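Local coordinates for alcohol oxidase (Myceliophthora thermophila, PDB 6F74), which binds FAD and probably works as a VAO-type flavoprotein oxidase, passing electrons from its substrate to oxygen, at residues 434-445 with 492-503. Numbering follows the deposited sequence.
Sequences IITSRLINPEAL and AWRVSPFVMISG
Thr436 and Ser502 face each other as a hydrogen-bonded antiparallel pair where strands 435-440 and 498-503 run side by side, their axes 4.6 Å apart and their directions 163° apart. Thr436 N gives to Ser502 O and Ser502 N to Thr436 O; the next such pair, Arg438 with Met500, repeats the exchange, its Arg438 N to Met500 O bond measuring 2.9 Å. Between these rungs Ser437 and Ile501 form a non-hydrogen-bonded pair.

Leu439 makes the most extensive contacts on the face it shares with Ser437, Val499 and Ile501. Its CD2 sits 3.7 Å above the indole plane of Trp493, over the ring centre, a CH-pi contact, while CD1 meets Val499 CG2 at 3.8 Å and CB abuts Ser496. Ser496 OG in turn bonds to Ala492 O at 2.8 Å, from above the carbonyl plane and opposite the face used by Val495 N, which probably helps hold the 492-496 turn that carries Trp493.

On the other face Ile440 CB lies over the Phe498 ring, offset toward the rim, and CG1 touches Met500 SD at 3.7 Å. With chi1 at 71°, CG of Phe498 stands between its own N and carbonyl carbon, bringing the ring under Ile440; Leu445 CD1 then reaches the ring edge, 3.6 Å from CE1. Were Phe498 replaced by an alanine, Ile440 and Leu445 would probably lose the ring surface they share, opening a gap toward Leu341 of helix 328-346.

Strand 435-440 closes one border of a seven-stranded antiparallel sheet, with 467-472 flanking 498-503 beyond. Ser437 OG bonds to Glu543 O and Tyr540 N, linking this border to an FAD-binding residue, and the Trp493 side chain lies about 8 Å from the bound FAD, an arrangement consistent with the substrate-domain sheet of VAO-type flavoproteins packed against the FAD site.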
ATOM      1  N   ILE A 434      -8.234  -8.306   3.081  1.00 18.86           N
ATOM      2  CA  ILE A 434      -7.834  -9.715   2.923  1.00 19.15           C
ATOM      3  C   ILE A 434      -7.728  -9.955   1.427  1.00 19.19           C
ATOM      4  O   ILE A 434      -8.699 -10.284   0.754  1.00 19.42           O
ATOM      5  CB  ILE A 434      -8.820 -10.721   3.573  1.00 19.60           C
ATOM      6  CG1 ILE A 434      -9.190 -10.241   4.987  1.00 19.58           C
ATOM      7  CG2 ILE A 434      -8.182 -12.118   3.578  1.00 19.94           C
ATOM      8  CD1 ILE A 434     -10.064 -11.196   5.763  1.00 20.09           C
ATOM      9  N   ILE A 435      -6.521  -9.715   0.914  1.00 19.00           N
ATOM     10  CA  ILE A 435      -6.233  -9.817  -0.501  1.00 19.04           C
ATOM     11  C   ILE A 435      -4.983 -10.644  -0.733  1.00 19.20           C
ATOM     12  O   ILE A 435      -4.185 -10.902   0.199  1.00 19.21           O
ATOM     13  CB  ILE A 435      -6.076  -8.417  -1.158  1.00 18.72           C
ATOM     14  CG1 ILE A 435      -4.904  -7.642  -0.535  1.00 18.46           C
ATOM     15  CG2 ILE A 435      -7.378  -7.625  -1.027  1.00 18.65           C
ATOM     16  CD1 ILE A 435      -4.530  -6.327  -1.218  1.00 18.25           C
ATOM     17  N   THR A 436      -4.825 -11.049  -1.988  1.00 19.37           N
ATOM     18  CA  THR A 436      -3.577 -11.678  -2.467  1.00 19.57           C
ATOM     19  C   THR A 436      -3.168 -10.974  -3.753  1.00 19.47           C
ATOM     20  O   THR A 436      -4.021 -10.479  -4.503  1.00 19.38           O
ATOM     21  CB  THR A 436      -3.760 -13.192  -2.698  1.00 20.09           C
ATOM     22  OG1 THR A 436      -2.551 -13.770  -3.168  1.00 20.34           O
ATOM     23  CG2 THR A 436      -4.942 -13.474  -3.699  1.00 20.26           C
ATOM     24  N   SER A 437      -1.868 -10.855  -4.001  1.00 19.51           N
ATOM     25  CA  SER A 437      -1.409 -10.209  -5.234  1.00 19.49           C
ATOM     26  C   SER A 437      -0.374 -11.093  -5.908  1.00 19.91           C
ATOM     27  O   SER A 437       0.367 -11.860  -5.249  1.00 20.14           O
ATOM     28  CB  SER A 437      -0.874  -8.793  -4.998  1.00 19.17           C
ATOM     29  OG  SER A 437       0.114  -8.703  -3.978  1.00 19.13           O
ATOM     30  N   ARG A 438      -0.407 -11.039  -7.236  1.00 20.07           N
ATOM     31  CA  ARG A 438       0.485 -11.817  -8.057  1.00 20.53           C
ATOM     32  C   ARG A 438       0.915 -11.017  -9.272  1.00 20.56           C
ATOM     33  O   ARG A 438       0.082 -10.553 -10.065  1.00 20.44           O
ATOM     34  CB  ARG A 438      -0.162 -13.123  -8.481  1.00 20.91           C
ATOM     35  CG  ARG A 438       0.860 -14.142  -8.992  1.00 21.49           C
ATOM     36  CD  ARG A 438       1.662 -14.732  -7.856  1.00 21.67           C
ATOM     37  NE  ARG A 438       2.739 -15.606  -8.302  1.00 22.28           N
ATOM     38  CZ  ARG A 438       3.767 -15.992  -7.531  1.00 22.53           C
ATOM     39  NH1 ARG A 438       3.879 -15.580  -6.257  1.00 22.19           N
ATOM     40  NH2 ARG A 438       4.697 -16.797  -8.043  1.00 23.17           N
ATOM     41  N   LEU A 439       2.222 -10.817  -9.383  1.00 20.76           N
ATOM     42  CA  LEU A 439       2.801 -10.217 -10.567  1.00 20.95           C
ATOM     43  C   LEU A 439       2.696 -11.263 -11.682  1.00 21.42           C
ATOM     44  O   LEU A 439       2.962 -12.447 -11.446  1.00 21.78           O
ATOM     45  CB  LEU A 439       4.240  -9.797 -10.324  1.00 21.15           C
ATOM     46  CG  LEU A 439       4.497  -8.427  -9.663  1.00 20.79           C
ATOM     47  CD1 LEU A 439       3.894  -8.349  -8.252  1.00 20.35           C
ATOM     48  CD2 LEU A 439       6.006  -8.218  -9.590  1.00 21.15           C
ATOM     49  N   ILE A 440       2.282 -10.829 -12.870  1.00 21.47           N
ATOM     50  CA  ILE A 440       2.051 -11.724 -14.021  1.00 21.91           C
ATOM     51  C   ILE A 440       3.021 -11.421 -15.165  1.00 22.33           C
ATOM     52  O   ILE A 440       3.010 -10.310 -15.705  1.00 22.18           O
ATOM     53  CB  ILE A 440       0.611 -11.587 -14.559  1.00 21.69           C
ATOM     54  CG1 ILE A 440      -0.412 -11.761 -13.437  1.00 21.32           C
ATOM     55  CG2 ILE A 440       0.342 -12.592 -15.654  1.00 22.17           C
ATOM     56  CD1 ILE A 440      -0.333 -13.053 -12.648  1.00 21.57           C
ATOM     57  N   ASN A 441       3.844 -12.418 -15.517  1.00 22.91           N
ATOM     58  CA  ASN A 441       4.781 -12.316 -16.659  1.00 23.46           C
ATOM     59  C   ASN A 441       4.057 -12.689 -17.974  1.00 23.70           C
ATOM     60  O   ASN A 441       3.128 -13.499 -17.954  1.00 23.68           O
ATOM     61  CB  ASN A 441       6.003 -13.215 -16.437  1.00 24.07           C
ATOM     62  CG  ASN A 441       5.633 -14.680 -16.294  1.00 24.40           C
ATOM     63  OD1 ASN A 441       4.806 -15.031 -15.465  1.00 24.05           O
ATOM     64  ND2 ASN A 441       6.226 -15.536 -17.138  1.00 25.14           N
ATOM     65  N   PRO A 442       4.474 -12.117 -19.121  1.00 23.99           N
ATOM     66  CA  PRO A 442       3.729 -12.369 -20.370  1.00 24.20           C
ATOM     67  C   PRO A 442       3.544 -13.836 -20.746  1.00 24.70           C
ATOM     68  O   PRO A 442       2.492 -14.209 -21.279  1.00 24.67           O
ATOM     69  CB  PRO A 442       4.573 -11.683 -21.441  1.00 24.62           C
ATOM     70  CG  PRO A 442       5.403 -10.692 -20.713  1.00 24.43           C
ATOM     71  CD  PRO A 442       5.639 -11.242 -19.339  1.00 24.22           C
ATOM     72  N   GLU A 443       4.576 -14.634 -20.471  1.00 25.21           N
ATOM     73  CA  GLU A 443       4.631 -16.057 -20.818  1.00 25.86           C
ATOM     74  C   GLU A 443       3.594 -16.886 -20.064  1.00 25.64           C
ATOM     75  O   GLU A 443       3.267 -17.981 -20.494  1.00 26.13           O
ATOM     76  CB  GLU A 443       6.030 -16.657 -20.523  1.00 26.50           C
ATOM     77  CG  GLU A 443       7.178 -16.036 -21.349  1.00 26.95           C
ATOM     78  CD  GLU A 443       7.755 -14.747 -20.752  1.00 26.53           C
ATOM     79  OE1 GLU A 443       7.333 -14.362 -19.650  1.00 25.87           O
ATOM     80  OE2 GLU A 443       8.579 -14.081 -21.404  1.00 26.87           O
ATOM     81  N   ALA A 444       3.108 -16.380 -18.931  1.00 24.97           N
ATOM     82  CA  ALA A 444       2.045 -17.049 -18.180  1.00 24.77           C
ATOM     83  C   ALA A 444       0.685 -16.925 -18.878  1.00 24.57           C
ATOM     84  O   ALA A 444      -0.257 -17.602 -18.458  1.00 24.56           O
ATOM     85  CB  ALA A 444       1.958 -16.492 -16.771  1.00 24.17           C
ATOM     86  N   LEU A 445       0.587 -16.123 -19.944  1.00 24.50           N
ATOM     87  CA  LEU A 445      -0.693 -15.763 -20.548  1.00 24.25           C
ATOM     88  C   LEU A 445      -0.902 -16.207 -21.974  1.00 24.76           C
ATOM     89  O   LEU A 445      -1.870 -15.828 -22.595  1.00 24.59           O
ATOM     90  CB  LEU A 445      -0.852 -14.239 -20.526  1.00 23.66           C
ATOM     91  CG  LEU A 445      -0.833 -13.579 -19.166  1.00 23.09           C
ATOM     92  CD1 LEU A 445      -0.616 -12.085 -19.387  1.00 22.74           C
ATOM     93  CD2 LEU A 445      -2.127 -13.851 -18.429  1.00 22.79           C
ATOM     94  N   ALA A 492      10.877  -9.947 -10.176  1.00 23.40           N
ATOM     95  CA  ALA A 492       9.662 -10.155 -10.962  1.00 23.14           C
ATOM     96  C   ALA A 492       9.053  -8.865 -11.530  1.00 22.77           C
ATOM     97  O   ALA A 492       8.444  -8.891 -12.584  1.00 22.81           O
ATOM     98  CB  ALA A 492       8.631 -10.912 -10.146  1.00 22.75           C
ATOM     99  N   TRP A 493       9.245  -7.732 -10.853  1.00 22.46           N
ATOM    100  CA  TRP A 493       8.797  -6.438 -11.410  1.00 22.24           C
ATOM    101  C   TRP A 493       9.397  -6.153 -12.780  1.00 22.80           C
ATOM    102  O   TRP A 493       8.764  -5.500 -13.609  1.00 22.71           O
ATOM    103  CB  TRP A 493       9.185  -5.273 -10.505  1.00 22.02           C
ATOM    104  CG  TRP A 493       8.305  -5.108  -9.335  1.00 21.40           C
ATOM    105  CD1 TRP A 493       8.652  -5.289  -8.035  1.00 21.24           C
ATOM    106  CD2 TRP A 493       6.948  -4.684  -9.348  1.00 20.90           C
ATOM    107  NE1 TRP A 493       7.585  -4.998  -7.227  1.00 20.68           N
ATOM    108  CE2 TRP A 493       6.518  -4.654  -8.012  1.00 20.48           C
ATOM    109  CE3 TRP A 493       6.044  -4.349 -10.359  1.00 20.82           C
ATOM    110  CZ2 TRP A 493       5.213  -4.272  -7.650  1.00 20.00           C
ATOM    111  CZ3 TRP A 493       4.747  -3.972  -9.995  1.00 20.34           C
ATOM    112  CH2 TRP A 493       4.350  -3.943  -8.651  1.00 19.95           C
ATOM    113  N   ARG A 494      10.612  -6.654 -13.004  1.00 23.44           N
ATOM    114  CA  ARG A 494      11.316  -6.390 -14.222  1.00 24.08           C
ATOM    115  C   ARG A 494      10.804  -7.217 -15.409  1.00 24.31           C
ATOM    116  O   ARG A 494      11.193  -6.932 -16.530  1.00 24.81           O
ATOM    117  CB  ARG A 494      12.836  -6.604 -14.050  1.00 24.78           C
ATOM    118  CG  ARG A 494      13.466  -5.923 -12.821  1.00 24.64           C
ATOM    119  CD  ARG A 494      13.081  -4.459 -12.746  1.00 24.29           C
ATOM    120  NE  ARG A 494      13.824  -3.758 -11.713  1.00 24.32           N
ATOM    121  CZ  ARG A 494      13.600  -2.499 -11.315  1.00 24.04           C
ATOM    122  NH1 ARG A 494      12.660  -1.752 -11.875  1.00 23.74           N
ATOM    123  NH2 ARG A 494      14.336  -1.978 -10.334  1.00 24.12           N
ATOM    124  N   VAL A 495       9.981  -8.244 -15.160  1.00 24.03           N
ATOM    125  CA  VAL A 495       9.378  -9.065 -16.232  1.00 24.25           C
ATOM    126  C   VAL A 495       7.855  -9.042 -16.275  1.00 23.64           C
ATOM    127  O   VAL A 495       7.282  -9.522 -17.240  1.00 23.80           O
ATOM    128  CB  VAL A 495       9.899 -10.542 -16.206  1.00 24.78           C
ATOM    129  CG1 VAL A 495      11.408 -10.593 -16.410  1.00 25.55           C
ATOM    130  CG2 VAL A 495       9.530 -11.288 -14.931  1.00 24.43           C
ATOM    131  N   SER A 496       7.207  -8.459 -15.264  1.00 22.99           N
ATOM    132  CA  SER A 496       5.752  -8.520 -15.139  1.00 22.46           C
ATOM    133  C   SER A 496       5.135  -7.150 -15.386  1.00 22.11           C
ATOM    134  O   SER A 496       5.391  -6.218 -14.620  1.00 21.86           O
ATOM    135  CB  SER A 496       5.379  -9.040 -13.752  1.00 22.09           C
ATOM    136  OG  SER A 496       6.125 -10.222 -13.472  1.00 22.51           O
ATOM    137  N   PRO A 497       4.344  -7.003 -16.457  1.00 22.13           N
ATOM    138  CA  PRO A 497       3.828  -5.667 -16.758  1.00 21.90           C
ATOM    139  C   PRO A 497       2.642  -5.264 -15.906  1.00 21.31           C
ATOM    140  O   PRO A 497       2.353  -4.070 -15.808  1.00 21.12           O
ATOM    141  CB  PRO A 497       3.442  -5.741 -18.239  1.00 22.21           C
ATOM    142  CG  PRO A 497       3.337  -7.184 -18.571  1.00 22.45           C
ATOM    143  CD  PRO A 497       4.036  -7.973 -17.517  1.00 22.48           C
ATOM    144  N   PHE A 498       1.973  -6.237 -15.288  1.00 21.09           N
ATOM    145  CA  PHE A 498       0.836  -5.960 -14.445  1.00 20.60           C
ATOM    146  C   PHE A 498       0.730  -6.903 -13.256  1.00 20.44           C
ATOM    147  O   PHE A 498       1.408  -7.915 -13.183  1.00 20.72           O
ATOM    148  CB  PHE A 498      -0.460  -5.963 -15.265  1.00 20.55           C
ATOM    149  CG  PHE A 498      -0.911  -7.316 -15.745  1.00 20.76           C
ATOM    150  CD1 PHE A 498      -0.488  -7.809 -16.978  1.00 21.21           C
ATOM    151  CD2 PHE A 498      -1.827  -8.066 -15.017  1.00 20.59           C
ATOM    152  CE1 PHE A 498      -0.921  -9.038 -17.431  1.00 21.46           C
ATOM    153  CE2 PHE A 498      -2.275  -9.290 -15.482  1.00 20.86           C
ATOM    154  CZ  PHE A 498      -1.822  -9.783 -16.684  1.00 21.30           C
ATOM    155  N   VAL A 499      -0.119  -6.503 -12.312  1.00 20.03           N
ATOM    156  CA  VAL A 499      -0.415  -7.260 -11.113  1.00 19.87           C
ATOM    157  C   VAL A 499      -1.897  -7.600 -11.098  1.00 19.73           C
ATOM    158  O   VAL A 499      -2.729  -6.794 -11.492  1.00 19.59           O
ATOM    159  CB  VAL A 499      -0.053  -6.467  -9.851  1.00 19.57           C
ATOM    160  CG1 VAL A 499      -0.241  -7.326  -8.602  1.00 19.46           C
ATOM    161  CG2 VAL A 499       1.394  -5.973  -9.941  1.00 19.76           C
ATOM    162  N   MET A 500      -2.212  -8.819 -10.663  1.00 19.86           N
ATOM    163  CA  MET A 500      -3.598  -9.203 -10.347  1.00 19.78           C
ATOM    164  C   MET A 500      -3.727  -9.219  -8.843  1.00 19.56           C
ATOM    165  O   MET A 500      -2.867  -9.784  -8.145  1.00 19.64           O
ATOM    166  CB  MET A 500      -3.949 -10.574 -10.912  1.00 20.17           C
ATOM    167  CG  MET A 500      -3.967 -10.604 -12.431  1.00 20.42           C
ATOM    168  SD  MET A 500      -4.047 -12.220 -13.196  1.00 21.00           S
ATOM    169  CE  MET A 500      -5.731 -12.712 -12.910  1.00 21.03           C
ATOM    170  N   ILE A 501      -4.759  -8.550  -8.343  1.00 19.32           N
ATOM    171  CA  ILE A 501      -5.141  -8.589  -6.940  1.00 19.16           C
ATOM    172  C   ILE A 501      -6.550  -9.172  -6.854  1.00 19.31           C
ATOM    173  O   ILE A 501      -7.439  -8.781  -7.601  1.00 19.33           O
ATOM    174  CB  ILE A 501      -5.118  -7.188  -6.331  1.00 18.82           C
ATOM    175  CG1 ILE A 501      -3.691  -6.658  -6.399  1.00 18.76           C
ATOM    176  CG2 ILE A 501      -5.619  -7.197  -4.897  1.00 18.70           C
ATOM    177  CD1 ILE A 501      -3.470  -5.285  -5.817  1.00 18.51           C
ATOM    178  N   SER A 502      -6.732 -10.137  -5.963  1.00 19.47           N
ATOM    179  CA  SER A 502      -8.042 -10.754  -5.723  1.00 19.71           C
ATOM    180  C   SER A 502      -8.266 -10.797  -4.223  1.00 19.65           C
ATOM    181  O   SER A 502      -7.361 -11.110  -3.476  1.00 19.61           O
ATOM    182  CB  SER A 502      -8.093 -12.149  -6.327  1.00 20.17           C
ATOM    183  OG  SER A 502      -9.386 -12.733  -6.214  1.00 20.48           O
ATOM    184  N   GLY A 503      -9.462 -10.473  -3.766  1.00 19.67           N
ATOM    185  CA  GLY A 503      -9.712 -10.422  -2.305  1.00 19.65           C
ATOM    186  C   GLY A 503     -11.181 -10.600  -1.956  1.00 19.94           C
ATOM    187  O   GLY A 503     -12.035 -10.623  -2.841  1.00 20.13           O
TER